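PDB 5CE6: FACT-Spt16 from Cicer arietinum, which serves as a subunit of the FACT histone chaperone complex and, through its peptidase-like N-terminal domain, probably binds histones H3-H4. Local coordinates for residues A[343-354]-A[388-398]; A[327-338]-A[356-367]. All blocks are in the same frame, centred on the assembly; numbering follows the deposited sequence.

Helix 349-363 is the element common to both contacts. In contact 1 the start of the helix and the turn before it receive the loop 388-398, through four backbone hydrogen bonds (one weak) and apolar side chains. In contact 2 its second half lies against helix 323-342 by interlocking apolar side chains and a salt bridge. The two centres are 18 Å apart. The segments alternate along the chain; the loop packs at the start of helix 349-363, and helix 323-342 packs along its later part. Both lie in the M24 peptidase-like part of the chain. Neither supplies a ligand of the potassium site formed by A295, S420 and N422; in contact 2 the side chain of A328 is about 14 Å from that ion.

Contact 1 (A[343-354]-A[388-398]); sequences LKPGNKLSAAYL and LNINAKNDQIV
K348 and I397 form a single backbone bridge where the loop 388-398 meets the start of helix 349-363, within the M24 peptidase-like "pita-bread" fold. Backbone bonds set the alignment. The type II turn K344-N347 presents G346 N to V398 O (2.9 Å), the positive phi of G346 calling for glycine. V398 N answers with a nearly straight bond to N347 O (2.8 Å, 177° at the hydrogen). K348 is the N-cap residue, and the amides just after it turn to the loop: L349 N meets Q396 O almost in line with the carbonyl, while S350 N makes a weak, bent bond to N394 O.

One side-chain pair adds a polar link. S350 OG donates to D395 OD1 (2.8 Å) on the lone pair facing away from the other oxygen; a chi1 of 55° turns the hydroxyl there. A carboxylate beside the helix start probably interacts favourably with its dipole.

Apolar contacts fill the inner side. L349 splits its branches, CD1 against V398 CG2 (3.6 Å) and CD2 against L388 CD2 (4.1 Å), and F404 of strand 403-414 also touches L349. L343 meets I390 tip to tip, CD1 to CD1, and crosses V398 at about a right angle.

The Y353 ring meets the backbone of I390-A392 obliquely. With CG opposite the backbone N (chi1 179°), its CD2 comes to 3.6 Å from A392 N, and its hydroxyl is hydrogen-bonded to T372 O. Replacing Y353 by an alanine would probably open a gap beside I390-A392 and leave the T372 carbonyl without this donor. Within the loop, N394 ND2 donates to N389 O at 2.9 Å and also bonds G387 O, with the N394 side chain alongside that of L349.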
loop_
_atom_site.group_PDB
_atom_site.type_symbol
_atom_site.label_atom_id
_atom_site.label_comp_id
_atom_site.label_asym_id
_atom_site.label_seq_id
_atom_site.Cartn_x
_atom_site.Cartn_y
_atom_site.Cartn_z
ATOM N N LEU A 343 0.346 15.440 -10.523
ATOM C CA LEU A 343 -0.275 15.167 -9.226
ATOM C C LEU A 343 -0.155 16.391 -8.319
ATOM O O LEU A 343 0.774 16.511 -7.521
ATOM C CB LEU A 343 0.331 13.923 -8.575
ATOM C CG LEU A 343 -0.074 12.637 -9.290
ATOM C CD1 LEU A 343 0.762 11.469 -8.804
ATOM C CD2 LEU A 343 -1.563 12.346 -9.087
ATOM N N LYS A 344 -1.095 17.316 -8.489
ATOM C CA LYS A 344 -1.097 18.580 -7.769
ATOM C C LYS A 344 -2.499 18.781 -7.247
ATOM O O LYS A 344 -3.457 18.343 -7.885
ATOM C CB LYS A 344 -0.746 19.737 -8.713
ATOM C CG LYS A 344 0.620 19.644 -9.368
ATOM C CD LYS A 344 1.731 19.936 -8.376
ATOM C CE LYS A 344 3.106 19.695 -8.994
ATOM N NZ LYS A 344 3.291 20.463 -10.256
ATOM N N PRO A 345 -2.634 19.436 -6.080
ATOM C CA PRO A 345 -3.974 19.638 -5.515
ATOM C C PRO A 345 -4.942 20.259 -6.526
ATOM O O PRO A 345 -4.615 21.246 -7.188
ATOM C CB PRO A 345 -3.713 20.591 -4.344
ATOM C CG PRO A 345 -2.316 20.224 -3.898
ATOM C CD PRO A 345 -1.577 19.954 -5.190
ATOM N N GLY A 346 -6.117 19.650 -6.654
ATOM C CA GLY A 346 -7.146 20.178 -7.525
ATOM C C GLY A 346 -7.215 19.461 -8.862
ATOM O O GLY A 346 -8.177 19.633 -9.609
ATOM N N ASN A 347 -6.190 18.676 -9.175
ATOM C CA ASN A 347 -6.169 17.918 -10.426
ATOM C C ASN A 347 -6.764 16.522 -10.252
ATOM O O ASN A 347 -6.638 15.930 -9.195
ATOM C CB ASN A 347 -4.739 17.798 -10.950
ATOM C CG ASN A 347 -4.176 19.118 -11.437
ATOM O OD1 ASN A 347 -4.889 20.115 -11.535
ATOM N ND2 ASN A 347 -2.885 19.121 -11.777
ATOM N N LYS A 348 -7.396 15.994 -11.298
ATOM C CA LYS A 348 -7.945 14.633 -11.249
ATOM C C LYS A 348 -6.843 13.589 -11.407
ATOM O O LYS A 348 -5.909 13.794 -12.175
ATOM C CB LYS A 348 -8.966 14.443 -12.372
ATOM C CG LYS A 348 -10.234 15.266 -12.213
ATOM C CD LYS A 348 -11.156 15.119 -13.413
ATOM C CE LYS A 348 -12.603 15.409 -13.031
ATOM N NZ LYS A 348 -12.735 16.670 -12.248
ATOM N N LEU A 349 -6.952 12.468 -10.697
ATOM C CA LEU A 349 -5.983 11.382 -10.866
ATOM C C LEU A 349 -5.964 10.929 -12.323
ATOM O O LEU A 349 -4.914 10.591 -12.861
ATOM C CB LEU A 349 -6.290 10.203 -9.937
ATOM C CG LEU A 349 -5.686 10.187 -8.525
ATOM C CD1 LEU A 349 -6.067 11.409 -7.729
ATOM C CD2 LEU A 349 -6.117 8.928 -7.785
ATOM N N SER A 350 -7.129 10.948 -12.966
ATOM C CA SER A 350 -7.227 10.554 -14.372
ATOM C C SER A 350 -6.432 11.474 -15.288
ATOM O O SER A 350 -5.863 11.034 -16.284
ATOM C CB SER A 350 -8.691 10.494 -14.818
ATOM O OG SER A 350 -9.354 11.720 -14.565
ATOM N N ALA A 351 -6.389 12.761 -14.962
ATOM C CA ALA A 351 -5.613 13.683 -15.777
ATOM C C ALA A 351 -4.123 13.350 -15.660
ATOM O O ALA A 351 -3.360 13.486 -16.627
ATOM C CB ALA A 351 -5.881 15.121 -15.352
ATOM N N ALA A 352 -3.718 12.930 -14.466
ATOM C CA ALA A 352 -2.336 12.553 -14.209
ATOM C C ALA A 352 -1.958 11.306 -14.998
ATOM O O ALA A 352 -0.877 11.237 -15.581
ATOM C CB ALA A 352 -2.100 12.346 -12.715
ATOM N N TYR A 353 -2.847 10.315 -15.012
ATOM C CA TYR A 353 -2.608 9.132 -15.829
ATOM C C TYR A 353 -2.543 9.492 -17.318
ATOM O O TYR A 353 -1.626 9.074 -18.033
ATOM C CB TYR A 353 -3.659 8.035 -15.570
ATOM C CG TYR A 353 -3.411 6.827 -16.454
ATOM C CD1 TYR A 353 -2.451 5.881 -16.112
ATOM C CD2 TYR A 353 -4.094 6.670 -17.645
ATOM C CE1 TYR A 353 -2.197 4.781 -16.936
ATOM C CE2 TYR A 353 -3.847 5.588 -18.475
ATOM C CZ TYR A 353 -2.899 4.651 -18.119
ATOM O OH TYR A 353 -2.666 3.576 -18.966
ATOM N N LEU A 354 -3.504 10.284 -17.790
ATOM C CA LEU A 354 -3.547 10.637 -19.200
ATOM C C LEU A 354 -2.364 11.507 -19.617
ATOM O O LEU A 354 -2.032 11.574 -20.795
ATOM C CB LEU A 354 -4.879 11.299 -19.555
ATOM C CG LEU A 354 -6.052 10.317 -19.515
ATOM C CD1 LEU A 354 -7.379 11.042 -19.607
ATOM C CD2 LEU A 354 -5.916 9.292 -20.638
ATOM N N LEU A 388 -7.501 5.182 -4.622
ATOM C CA LEU A 388 -6.673 6.222 -5.217
ATOM C C LEU A 388 -5.796 5.656 -6.326
ATOM O O LEU A 388 -4.627 6.013 -6.439
ATOM C CB LEU A 388 -5.788 6.884 -4.159
ATOM C CG LEU A 388 -6.477 7.787 -3.136
ATOM C CD1 LEU A 388 -5.438 8.385 -2.199
ATOM C CD2 LEU A 388 -7.240 8.892 -3.847
ATOM N N ASN A 389 -6.354 4.761 -7.135
ATOM C CA ASN A 389 -5.616 4.235 -8.278
ATOM C C ASN A 389 -5.472 5.294 -9.364
ATOM O O ASN A 389 -6.462 5.871 -9.825
ATOM C CB ASN A 389 -6.324 2.977 -8.804
ATOM C CG ASN A 389 -5.475 2.186 -9.777
ATOM O OD1 ASN A 389 -5.015 2.716 -10.788
ATOM N ND2 ASN A 389 -5.279 0.900 -9.486
ATOM N N ILE A 390 -4.234 5.582 -9.754
ATOM C CA ILE A 390 -3.991 6.565 -10.799
ATOM C C ILE A 390 -4.242 5.897 -12.140
ATOM O O ILE A 390 -3.345 5.279 -12.721
ATOM C CB ILE A 390 -2.543 7.117 -10.746
ATOM C CG1 ILE A 390 -2.222 7.618 -9.336
ATOM C CG2 ILE A 390 -2.358 8.257 -11.759
ATOM C CD1 ILE A 390 -0.735 7.794 -9.087
ATOM N N ASN A 391 -5.479 6.001 -12.617
ATOM C CA ASN A 391 -5.838 5.440 -13.917
ATOM C C ASN A 391 -6.838 6.337 -14.637
ATOM O O ASN A 391 -7.337 7.295 -14.057
ATOM C CB ASN A 391 -6.346 3.991 -13.776
ATOM C CG ASN A 391 -7.664 3.886 -13.012
ATOM O OD1 ASN A 391 -8.671 4.476 -13.392
ATOM N ND2 ASN A 391 -7.666 3.088 -11.954
ATOM N N ALA A 392 -7.130 6.024 -15.898
ATOM C CA ALA A 392 -7.985 6.866 -16.738
ATOM C C ALA A 392 -9.435 7.003 -16.267
ATOM O O ALA A 392 -10.141 7.919 -16.696
ATOM C CB ALA A 392 -7.945 6.374 -18.184
ATOM N N LYS A 393 -9.879 6.105 -15.395
ATOM C CA LYS A 393 -11.270 6.114 -14.958
ATOM C C LYS A 393 -11.458 6.748 -13.579
ATOM O O LYS A 393 -12.588 6.893 -13.109
ATOM C CB LYS A 393 -11.848 4.696 -14.969
ATOM N N ASN A 394 -10.359 7.128 -12.934
ATOM C CA ASN A 394 -10.445 7.705 -11.592
ATOM C C ASN A 394 -10.449 9.232 -11.603
ATOM O O ASN A 394 -9.415 9.868 -11.809
ATOM C CB ASN A 394 -9.303 7.208 -10.711
ATOM C CG ASN A 394 -9.601 7.377 -9.233
ATOM O OD1 ASN A 394 -10.507 8.119 -8.852
ATOM N ND2 ASN A 394 -8.842 6.691 -8.397
ATOM N N ASP A 395 -11.612 9.819 -11.361
ATOM C CA ASP A 395 -11.737 11.268 -11.408
ATOM C C ASP A 395 -11.639 11.888 -10.017
ATOM O O ASP A 395 -12.030 13.039 -9.812
ATOM C CB ASP A 395 -13.041 11.663 -12.102
ATOM C CG ASP A 395 -13.107 11.167 -13.541
ATOM O OD1 ASP A 395 -12.107 11.334 -14.276
ATOM O OD2 ASP A 395 -14.153 10.599 -13.931
ATOM N N GLN A 396 -11.112 11.121 -9.068
ATOM C CA GLN A 396 -10.867 11.626 -7.722
ATOM C C GLN A 396 -9.906 12.805 -7.809
ATOM O O GLN A 396 -9.001 12.805 -8.646
ATOM C CB GLN A 396 -10.256 10.531 -6.851
ATOM C CG GLN A 396 -10.104 10.893 -5.381
ATOM C CD GLN A 396 -11.427 10.903 -4.644
ATOM O OE1 GLN A 396 -11.739 9.979 -3.898
ATOM N NE2 GLN A 396 -12.214 11.953 -4.851
ATOM N N ILE A 397 -10.102 13.801 -6.948
ATOM C CA ILE A 397 -9.285 15.012 -6.976
ATOM C C ILE A 397 -8.115 14.925 -5.993
ATOM O O ILE A 397 -8.295 14.551 -4.839
ATOM C CB ILE A 397 -10.139 16.244 -6.641
ATOM C CG1 ILE A 397 -11.223 16.429 -7.700
ATOM C CG2 ILE A 397 -9.274 17.486 -6.553
ATOM C CD1 ILE A 397 -10.688 16.857 -9.036
ATOM N N VAL A 398 -6.917 15.261 -6.467
ATOM C CA VAL A 398 -5.725 15.253 -5.624
ATOM C C VAL A 398 -5.897 16.286 -4.519
ATOM O O VAL A 398 -6.342 17.408 -4.777
ATOM C CB VAL A 398 -4.465 15.582 -6.451
ATOM C CG1 VAL A 398 -3.239 15.695 -5.556
ATOM C CG2 VAL A 398 -4.238 14.521 -7.520
#

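Contact 2 (A[327-338]-A[356-367]); sequences KAYEVLLKAQEA and AVSVVEKDAPDM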
loop_
_atom_site.group_PDB
_atom_site.type_symbol
_atom_site.label_atom_id
_atom_site.label_comp_id
_atom_site.label_asym_id
_atom_site.label_seq_id
_atom_site.Cartn_x
_atom_site.Cartn_y
_atom_site.Cartn_z
ATOM N N LYS A 327 15.128 3.559 -26.132
ATOM C CA LYS A 327 14.061 4.516 -26.409
ATOM C C LYS A 327 12.894 4.320 -25.448
ATOM O O LYS A 327 12.383 5.280 -24.872
ATOM C CB LYS A 327 13.550 4.380 -27.845
ATOM C CG LYS A 327 12.355 5.296 -28.129
ATOM C CD LYS A 327 11.813 5.165 -29.550
ATOM C CE LYS A 327 10.591 6.073 -29.733
ATOM N NZ LYS A 327 9.952 5.974 -31.076
ATOM N N ALA A 328 12.463 3.072 -25.279
ATOM C CA ALA A 328 11.330 2.805 -24.411
ATOM C C ALA A 328 11.608 3.295 -22.995
ATOM O O ALA A 328 10.720 3.825 -22.326
ATOM C CB ALA A 328 11.016 1.326 -24.398
ATOM N N TYR A 329 12.836 3.109 -22.526
ATOM C CA TYR A 329 13.150 3.551 -21.182
ATOM C C TYR A 329 13.069 5.068 -21.081
ATOM O O TYR A 329 12.512 5.593 -20.119
ATOM C CB TYR A 329 14.512 3.042 -20.683
ATOM C CG TYR A 329 14.784 3.539 -19.286
ATOM C CD1 TYR A 329 15.487 4.713 -19.071
ATOM C CD2 TYR A 329 14.287 2.858 -18.178
ATOM C CE1 TYR A 329 15.705 5.187 -17.816
ATOM C CE2 TYR A 329 14.493 3.341 -16.907
ATOM C CZ TYR A 329 15.206 4.497 -16.731
ATOM O OH TYR A 329 15.421 4.977 -15.470
ATOM N N GLU A 330 13.617 5.769 -22.072
ATOM C CA GLU A 330 13.573 7.226 -22.077
ATOM C C GLU A 330 12.135 7.720 -22.060
ATOM O O GLU A 330 11.800 8.660 -21.314
ATOM C CB GLU A 330 14.318 7.781 -23.294
ATOM C CG GLU A 330 15.805 7.500 -23.257
ATOM C CD GLU A 330 16.559 8.221 -24.353
ATOM O OE1 GLU A 330 17.355 9.123 -24.026
ATOM O OE2 GLU A 330 16.356 7.886 -25.535
ATOM N N VAL A 331 11.290 7.065 -22.856
ATOM C CA VAL A 331 9.873 7.424 -22.936
ATOM C C VAL A 331 9.151 7.136 -21.616
ATOM O O VAL A 331 8.359 7.958 -21.128
ATOM C CB VAL A 331 9.179 6.715 -24.105
ATOM C CG1 VAL A 331 7.689 7.026 -24.118
ATOM C CG2 VAL A 331 9.820 7.140 -25.432
ATOM N N LEU A 332 9.437 5.978 -21.029
ATOM C CA LEU A 332 8.842 5.628 -19.736
ATOM C C LEU A 332 9.200 6.648 -18.664
ATOM O O LEU A 332 8.345 7.050 -17.877
ATOM C CB LEU A 332 9.280 4.230 -19.288
ATOM C CG LEU A 332 8.644 3.817 -17.953
ATOM C CD1 LEU A 332 7.135 3.690 -18.149
ATOM C CD2 LEU A 332 9.229 2.489 -17.479
ATOM N N LEU A 333 10.466 7.048 -18.616
ATOM C CA LEU A 333 10.897 8.051 -17.647
ATOM C C LEU A 333 10.151 9.379 -17.820
ATOM O O LEU A 333 9.690 9.979 -16.839
ATOM C CB LEU A 333 12.419 8.248 -17.732
ATOM C CG LEU A 333 13.014 9.363 -16.868
ATOM C CD1 LEU A 333 12.677 9.162 -15.394
ATOM C CD2 LEU A 333 14.513 9.397 -17.066
ATOM N N LYS A 334 10.023 9.831 -19.061
ATOM C CA LYS A 334 9.346 11.096 -19.349
ATOM C C LYS A 334 7.864 10.979 -18.980
ATOM O O LYS A 334 7.265 11.919 -18.449
ATOM C CB LYS A 334 9.536 11.452 -20.829
ATOM C CG LYS A 334 8.953 12.780 -21.266
ATOM C CD LYS A 334 9.311 13.025 -22.736
ATOM C CE LYS A 334 8.647 14.273 -23.288
ATOM N NZ LYS A 334 9.087 14.510 -24.700
ATOM N N ALA A 335 7.284 9.810 -19.235
ATOM C CA ALA A 335 5.886 9.573 -18.889
ATOM C C ALA A 335 5.676 9.542 -17.380
ATOM O O ALA A 335 4.697 10.098 -16.869
ATOM C CB ALA A 335 5.380 8.291 -19.530
ATOM N N GLN A 336 6.579 8.873 -16.664
ATOM C CA GLN A 336 6.471 8.812 -15.209
ATOM C C GLN A 336 6.600 10.201 -14.601
ATOM O O GLN A 336 5.873 10.556 -13.672
ATOM C CB GLN A 336 7.537 7.889 -14.608
ATOM C CG GLN A 336 7.241 7.513 -13.127
ATOM C CD GLN A 336 8.464 7.590 -12.225
ATOM O OE1 GLN A 336 9.495 8.141 -12.600
ATOM N NE2 GLN A 336 8.344 7.038 -11.015
ATOM N N GLU A 337 7.540 10.984 -15.117
ATOM C CA GLU A 337 7.730 12.353 -14.635
ATOM C C GLU A 337 6.489 13.197 -14.906
ATOM O O GLU A 337 6.175 14.108 -14.137
ATOM C CB GLU A 337 8.936 13.012 -15.309
ATOM C CG GLU A 337 10.291 12.442 -14.913
ATOM C CD GLU A 337 11.409 12.893 -15.859
ATOM O OE1 GLU A 337 11.129 13.203 -17.043
ATOM O OE2 GLU A 337 12.572 12.936 -15.415
ATOM N N ALA A 338 5.794 12.903 -16.004
ATOM C CA ALA A 338 4.582 13.643 -16.358
ATOM C C ALA A 338 3.445 13.338 -15.385
ATOM O O ALA A 338 2.658 14.226 -15.039
ATOM C CB ALA A 338 4.157 13.360 -17.812
ATOM N N ALA A 356 0.663 10.736 -18.831
ATOM C CA ALA A 356 1.593 9.696 -19.270
ATOM C C ALA A 356 1.230 9.206 -20.667
ATOM O O ALA A 356 2.100 9.055 -21.525
ATOM C CB ALA A 356 1.587 8.518 -18.307
ATOM N N VAL A 357 -0.050 8.913 -20.880
ATOM C CA VAL A 357 -0.517 8.470 -22.196
ATOM C C VAL A 357 -0.139 9.487 -23.275
ATOM O O VAL A 357 0.331 9.115 -24.352
ATOM C CB VAL A 357 -2.044 8.235 -22.200
ATOM C CG1 VAL A 357 -2.526 7.818 -23.588
ATOM C CG2 VAL A 357 -2.419 7.179 -21.162
ATOM N N SER A 358 -0.320 10.771 -22.975
ATOM C CA SER A 358 -0.013 11.824 -23.943
ATOM C C SER A 358 1.459 11.830 -24.340
ATOM O O SER A 358 1.806 12.082 -25.504
ATOM C CB SER A 358 -0.414 13.198 -23.398
ATOM O OG SER A 358 -1.819 13.311 -23.272
ATOM N N VAL A 359 2.322 11.565 -23.364
ATOM C CA VAL A 359 3.755 11.489 -23.610
ATOM C C VAL A 359 4.089 10.332 -24.548
ATOM O O VAL A 359 4.838 10.495 -25.515
ATOM C CB VAL A 359 4.535 11.318 -22.289
ATOM C CG1 VAL A 359 5.946 10.813 -22.552
ATOM C CG2 VAL A 359 4.567 12.628 -21.524
ATOM N N VAL A 360 3.539 9.156 -24.259
ATOM C CA VAL A 360 3.818 7.988 -25.088
ATOM C C VAL A 360 3.222 8.169 -26.488
ATOM O O VAL A 360 3.860 7.832 -27.487
ATOM C CB VAL A 360 3.332 6.681 -24.424
ATOM C CG1 VAL A 360 3.734 5.475 -25.257
ATOM C CG2 VAL A 360 3.929 6.548 -23.023
ATOM N N GLU A 361 2.024 8.741 -26.567
ATOM C CA GLU A 361 1.386 8.970 -27.871
ATOM C C GLU A 361 2.240 9.877 -28.762
ATOM O O GLU A 361 2.336 9.669 -29.979
ATOM C CB GLU A 361 -0.026 9.546 -27.698
ATOM C CG GLU A 361 -0.760 9.836 -29.013
ATOM C CD GLU A 361 -1.120 8.583 -29.804
ATOM O OE1 GLU A 361 -1.334 8.696 -31.035
ATOM O OE2 GLU A 361 -1.200 7.492 -29.197
ATOM N N LYS A 362 2.875 10.875 -28.156
ATOM C CA LYS A 362 3.737 11.792 -28.901
ATOM C C LYS A 362 5.066 11.164 -29.320
ATOM O O LYS A 362 5.465 11.256 -30.482
ATOM C CB LYS A 362 3.996 13.079 -28.100
ATOM C CG LYS A 362 5.028 14.011 -28.745
ATOM C CD LYS A 362 5.005 15.402 -28.126
ATOM C CE LYS A 362 6.085 16.302 -28.721
ATOM N NZ LYS A 362 6.016 16.375 -30.209
ATOM N N ASP A 363 5.747 10.528 -28.371
ATOM C CA ASP A 363 7.129 10.102 -28.577
ATOM C C ASP A 363 7.270 8.665 -29.094
ATOM O O ASP A 363 8.259 8.334 -29.756
ATOM C CB ASP A 363 7.939 10.275 -27.284
ATOM C CG ASP A 363 8.237 11.731 -26.958
ATOM O OD1 ASP A 363 7.914 12.630 -27.768
ATOM O OD2 ASP A 363 8.827 11.971 -25.886
ATOM N N ALA A 364 6.285 7.819 -28.800
ATOM C CA ALA A 364 6.316 6.418 -29.233
ATOM C C ALA A 364 4.918 5.817 -29.374
ATOM O O ALA A 364 4.527 4.968 -28.578
ATOM C CB ALA A 364 7.130 5.588 -28.256
ATOM N N PRO A 365 4.161 6.253 -30.391
ATOM C CA PRO A 365 2.752 5.859 -30.496
ATOM C C PRO A 365 2.539 4.345 -30.532
ATOM O O PRO A 365 1.533 3.853 -30.015
ATOM C CB PRO A 365 2.304 6.513 -31.807
ATOM C CG PRO A 365 3.575 6.810 -32.554
ATOM C CD PRO A 365 4.566 7.141 -31.494
ATOM N N ASP A 366 3.492 3.612 -31.097
ATOM C CA ASP A 366 3.368 2.160 -31.186
ATOM C C ASP A 366 3.555 1.465 -29.834
ATOM O O ASP A 366 3.243 0.283 -29.692
ATOM C CB ASP A 366 4.347 1.606 -32.219
ATOM C CG ASP A 366 4.138 2.208 -33.598
ATOM O OD1 ASP A 366 2.975 2.517 -33.949
ATOM O OD2 ASP A 366 5.138 2.371 -34.330
ATOM N N MET A 367 4.054 2.199 -28.840
ATOM C CA MET A 367 4.260 1.627 -27.512
ATOM C C MET A 367 3.099 1.890 -26.553
ATOM O O MET A 367 3.070 1.345 -25.451
ATOM C CB MET A 367 5.550 2.161 -26.877
ATOM C CG MET A 367 6.829 1.764 -27.592
ATOM S SD MET A 367 8.240 2.359 -26.644
ATOM C CE MET A 367 9.575 2.067 -27.814
#
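A356 opens the second segment by setting its CB 4.0 Å from A335 CB; two small side chains here let the CA atoms of A335 and A356 come within 4.3 Å. The helices run nearly antiparallel, at 149°, with axes 8.2 Å apart at closest approach. One turn on, V359 is a knob in the hole formed by V331, K334, A335 and A338: its CG1 lies over A335 and the aliphatic part of K334, and its CG2 reaches A338 CB at 3.8 Å. V360 follows, its side chain crossing that of V331 at about a right angle, with V360 CG2 3.9 Å from V331 CG1.

At the helix end, D363 accepts K334 NZ on the syn lone pair of OD2 (2.8 Å), a salt bridge reached by a fully extended lysine chain that crosses the carboxylate group. K327 NZ makes a weak bond to D363 O, and its CE rests on A364 CB. Beyond the helix, M367 lays SD 3.7 Å from A328 CB.

Beneath the pair run strands 403-414 and 424-435: A335 touches L408, V360 touches F410, and A328 touches both L413 and L427, which places both helices against the sheet.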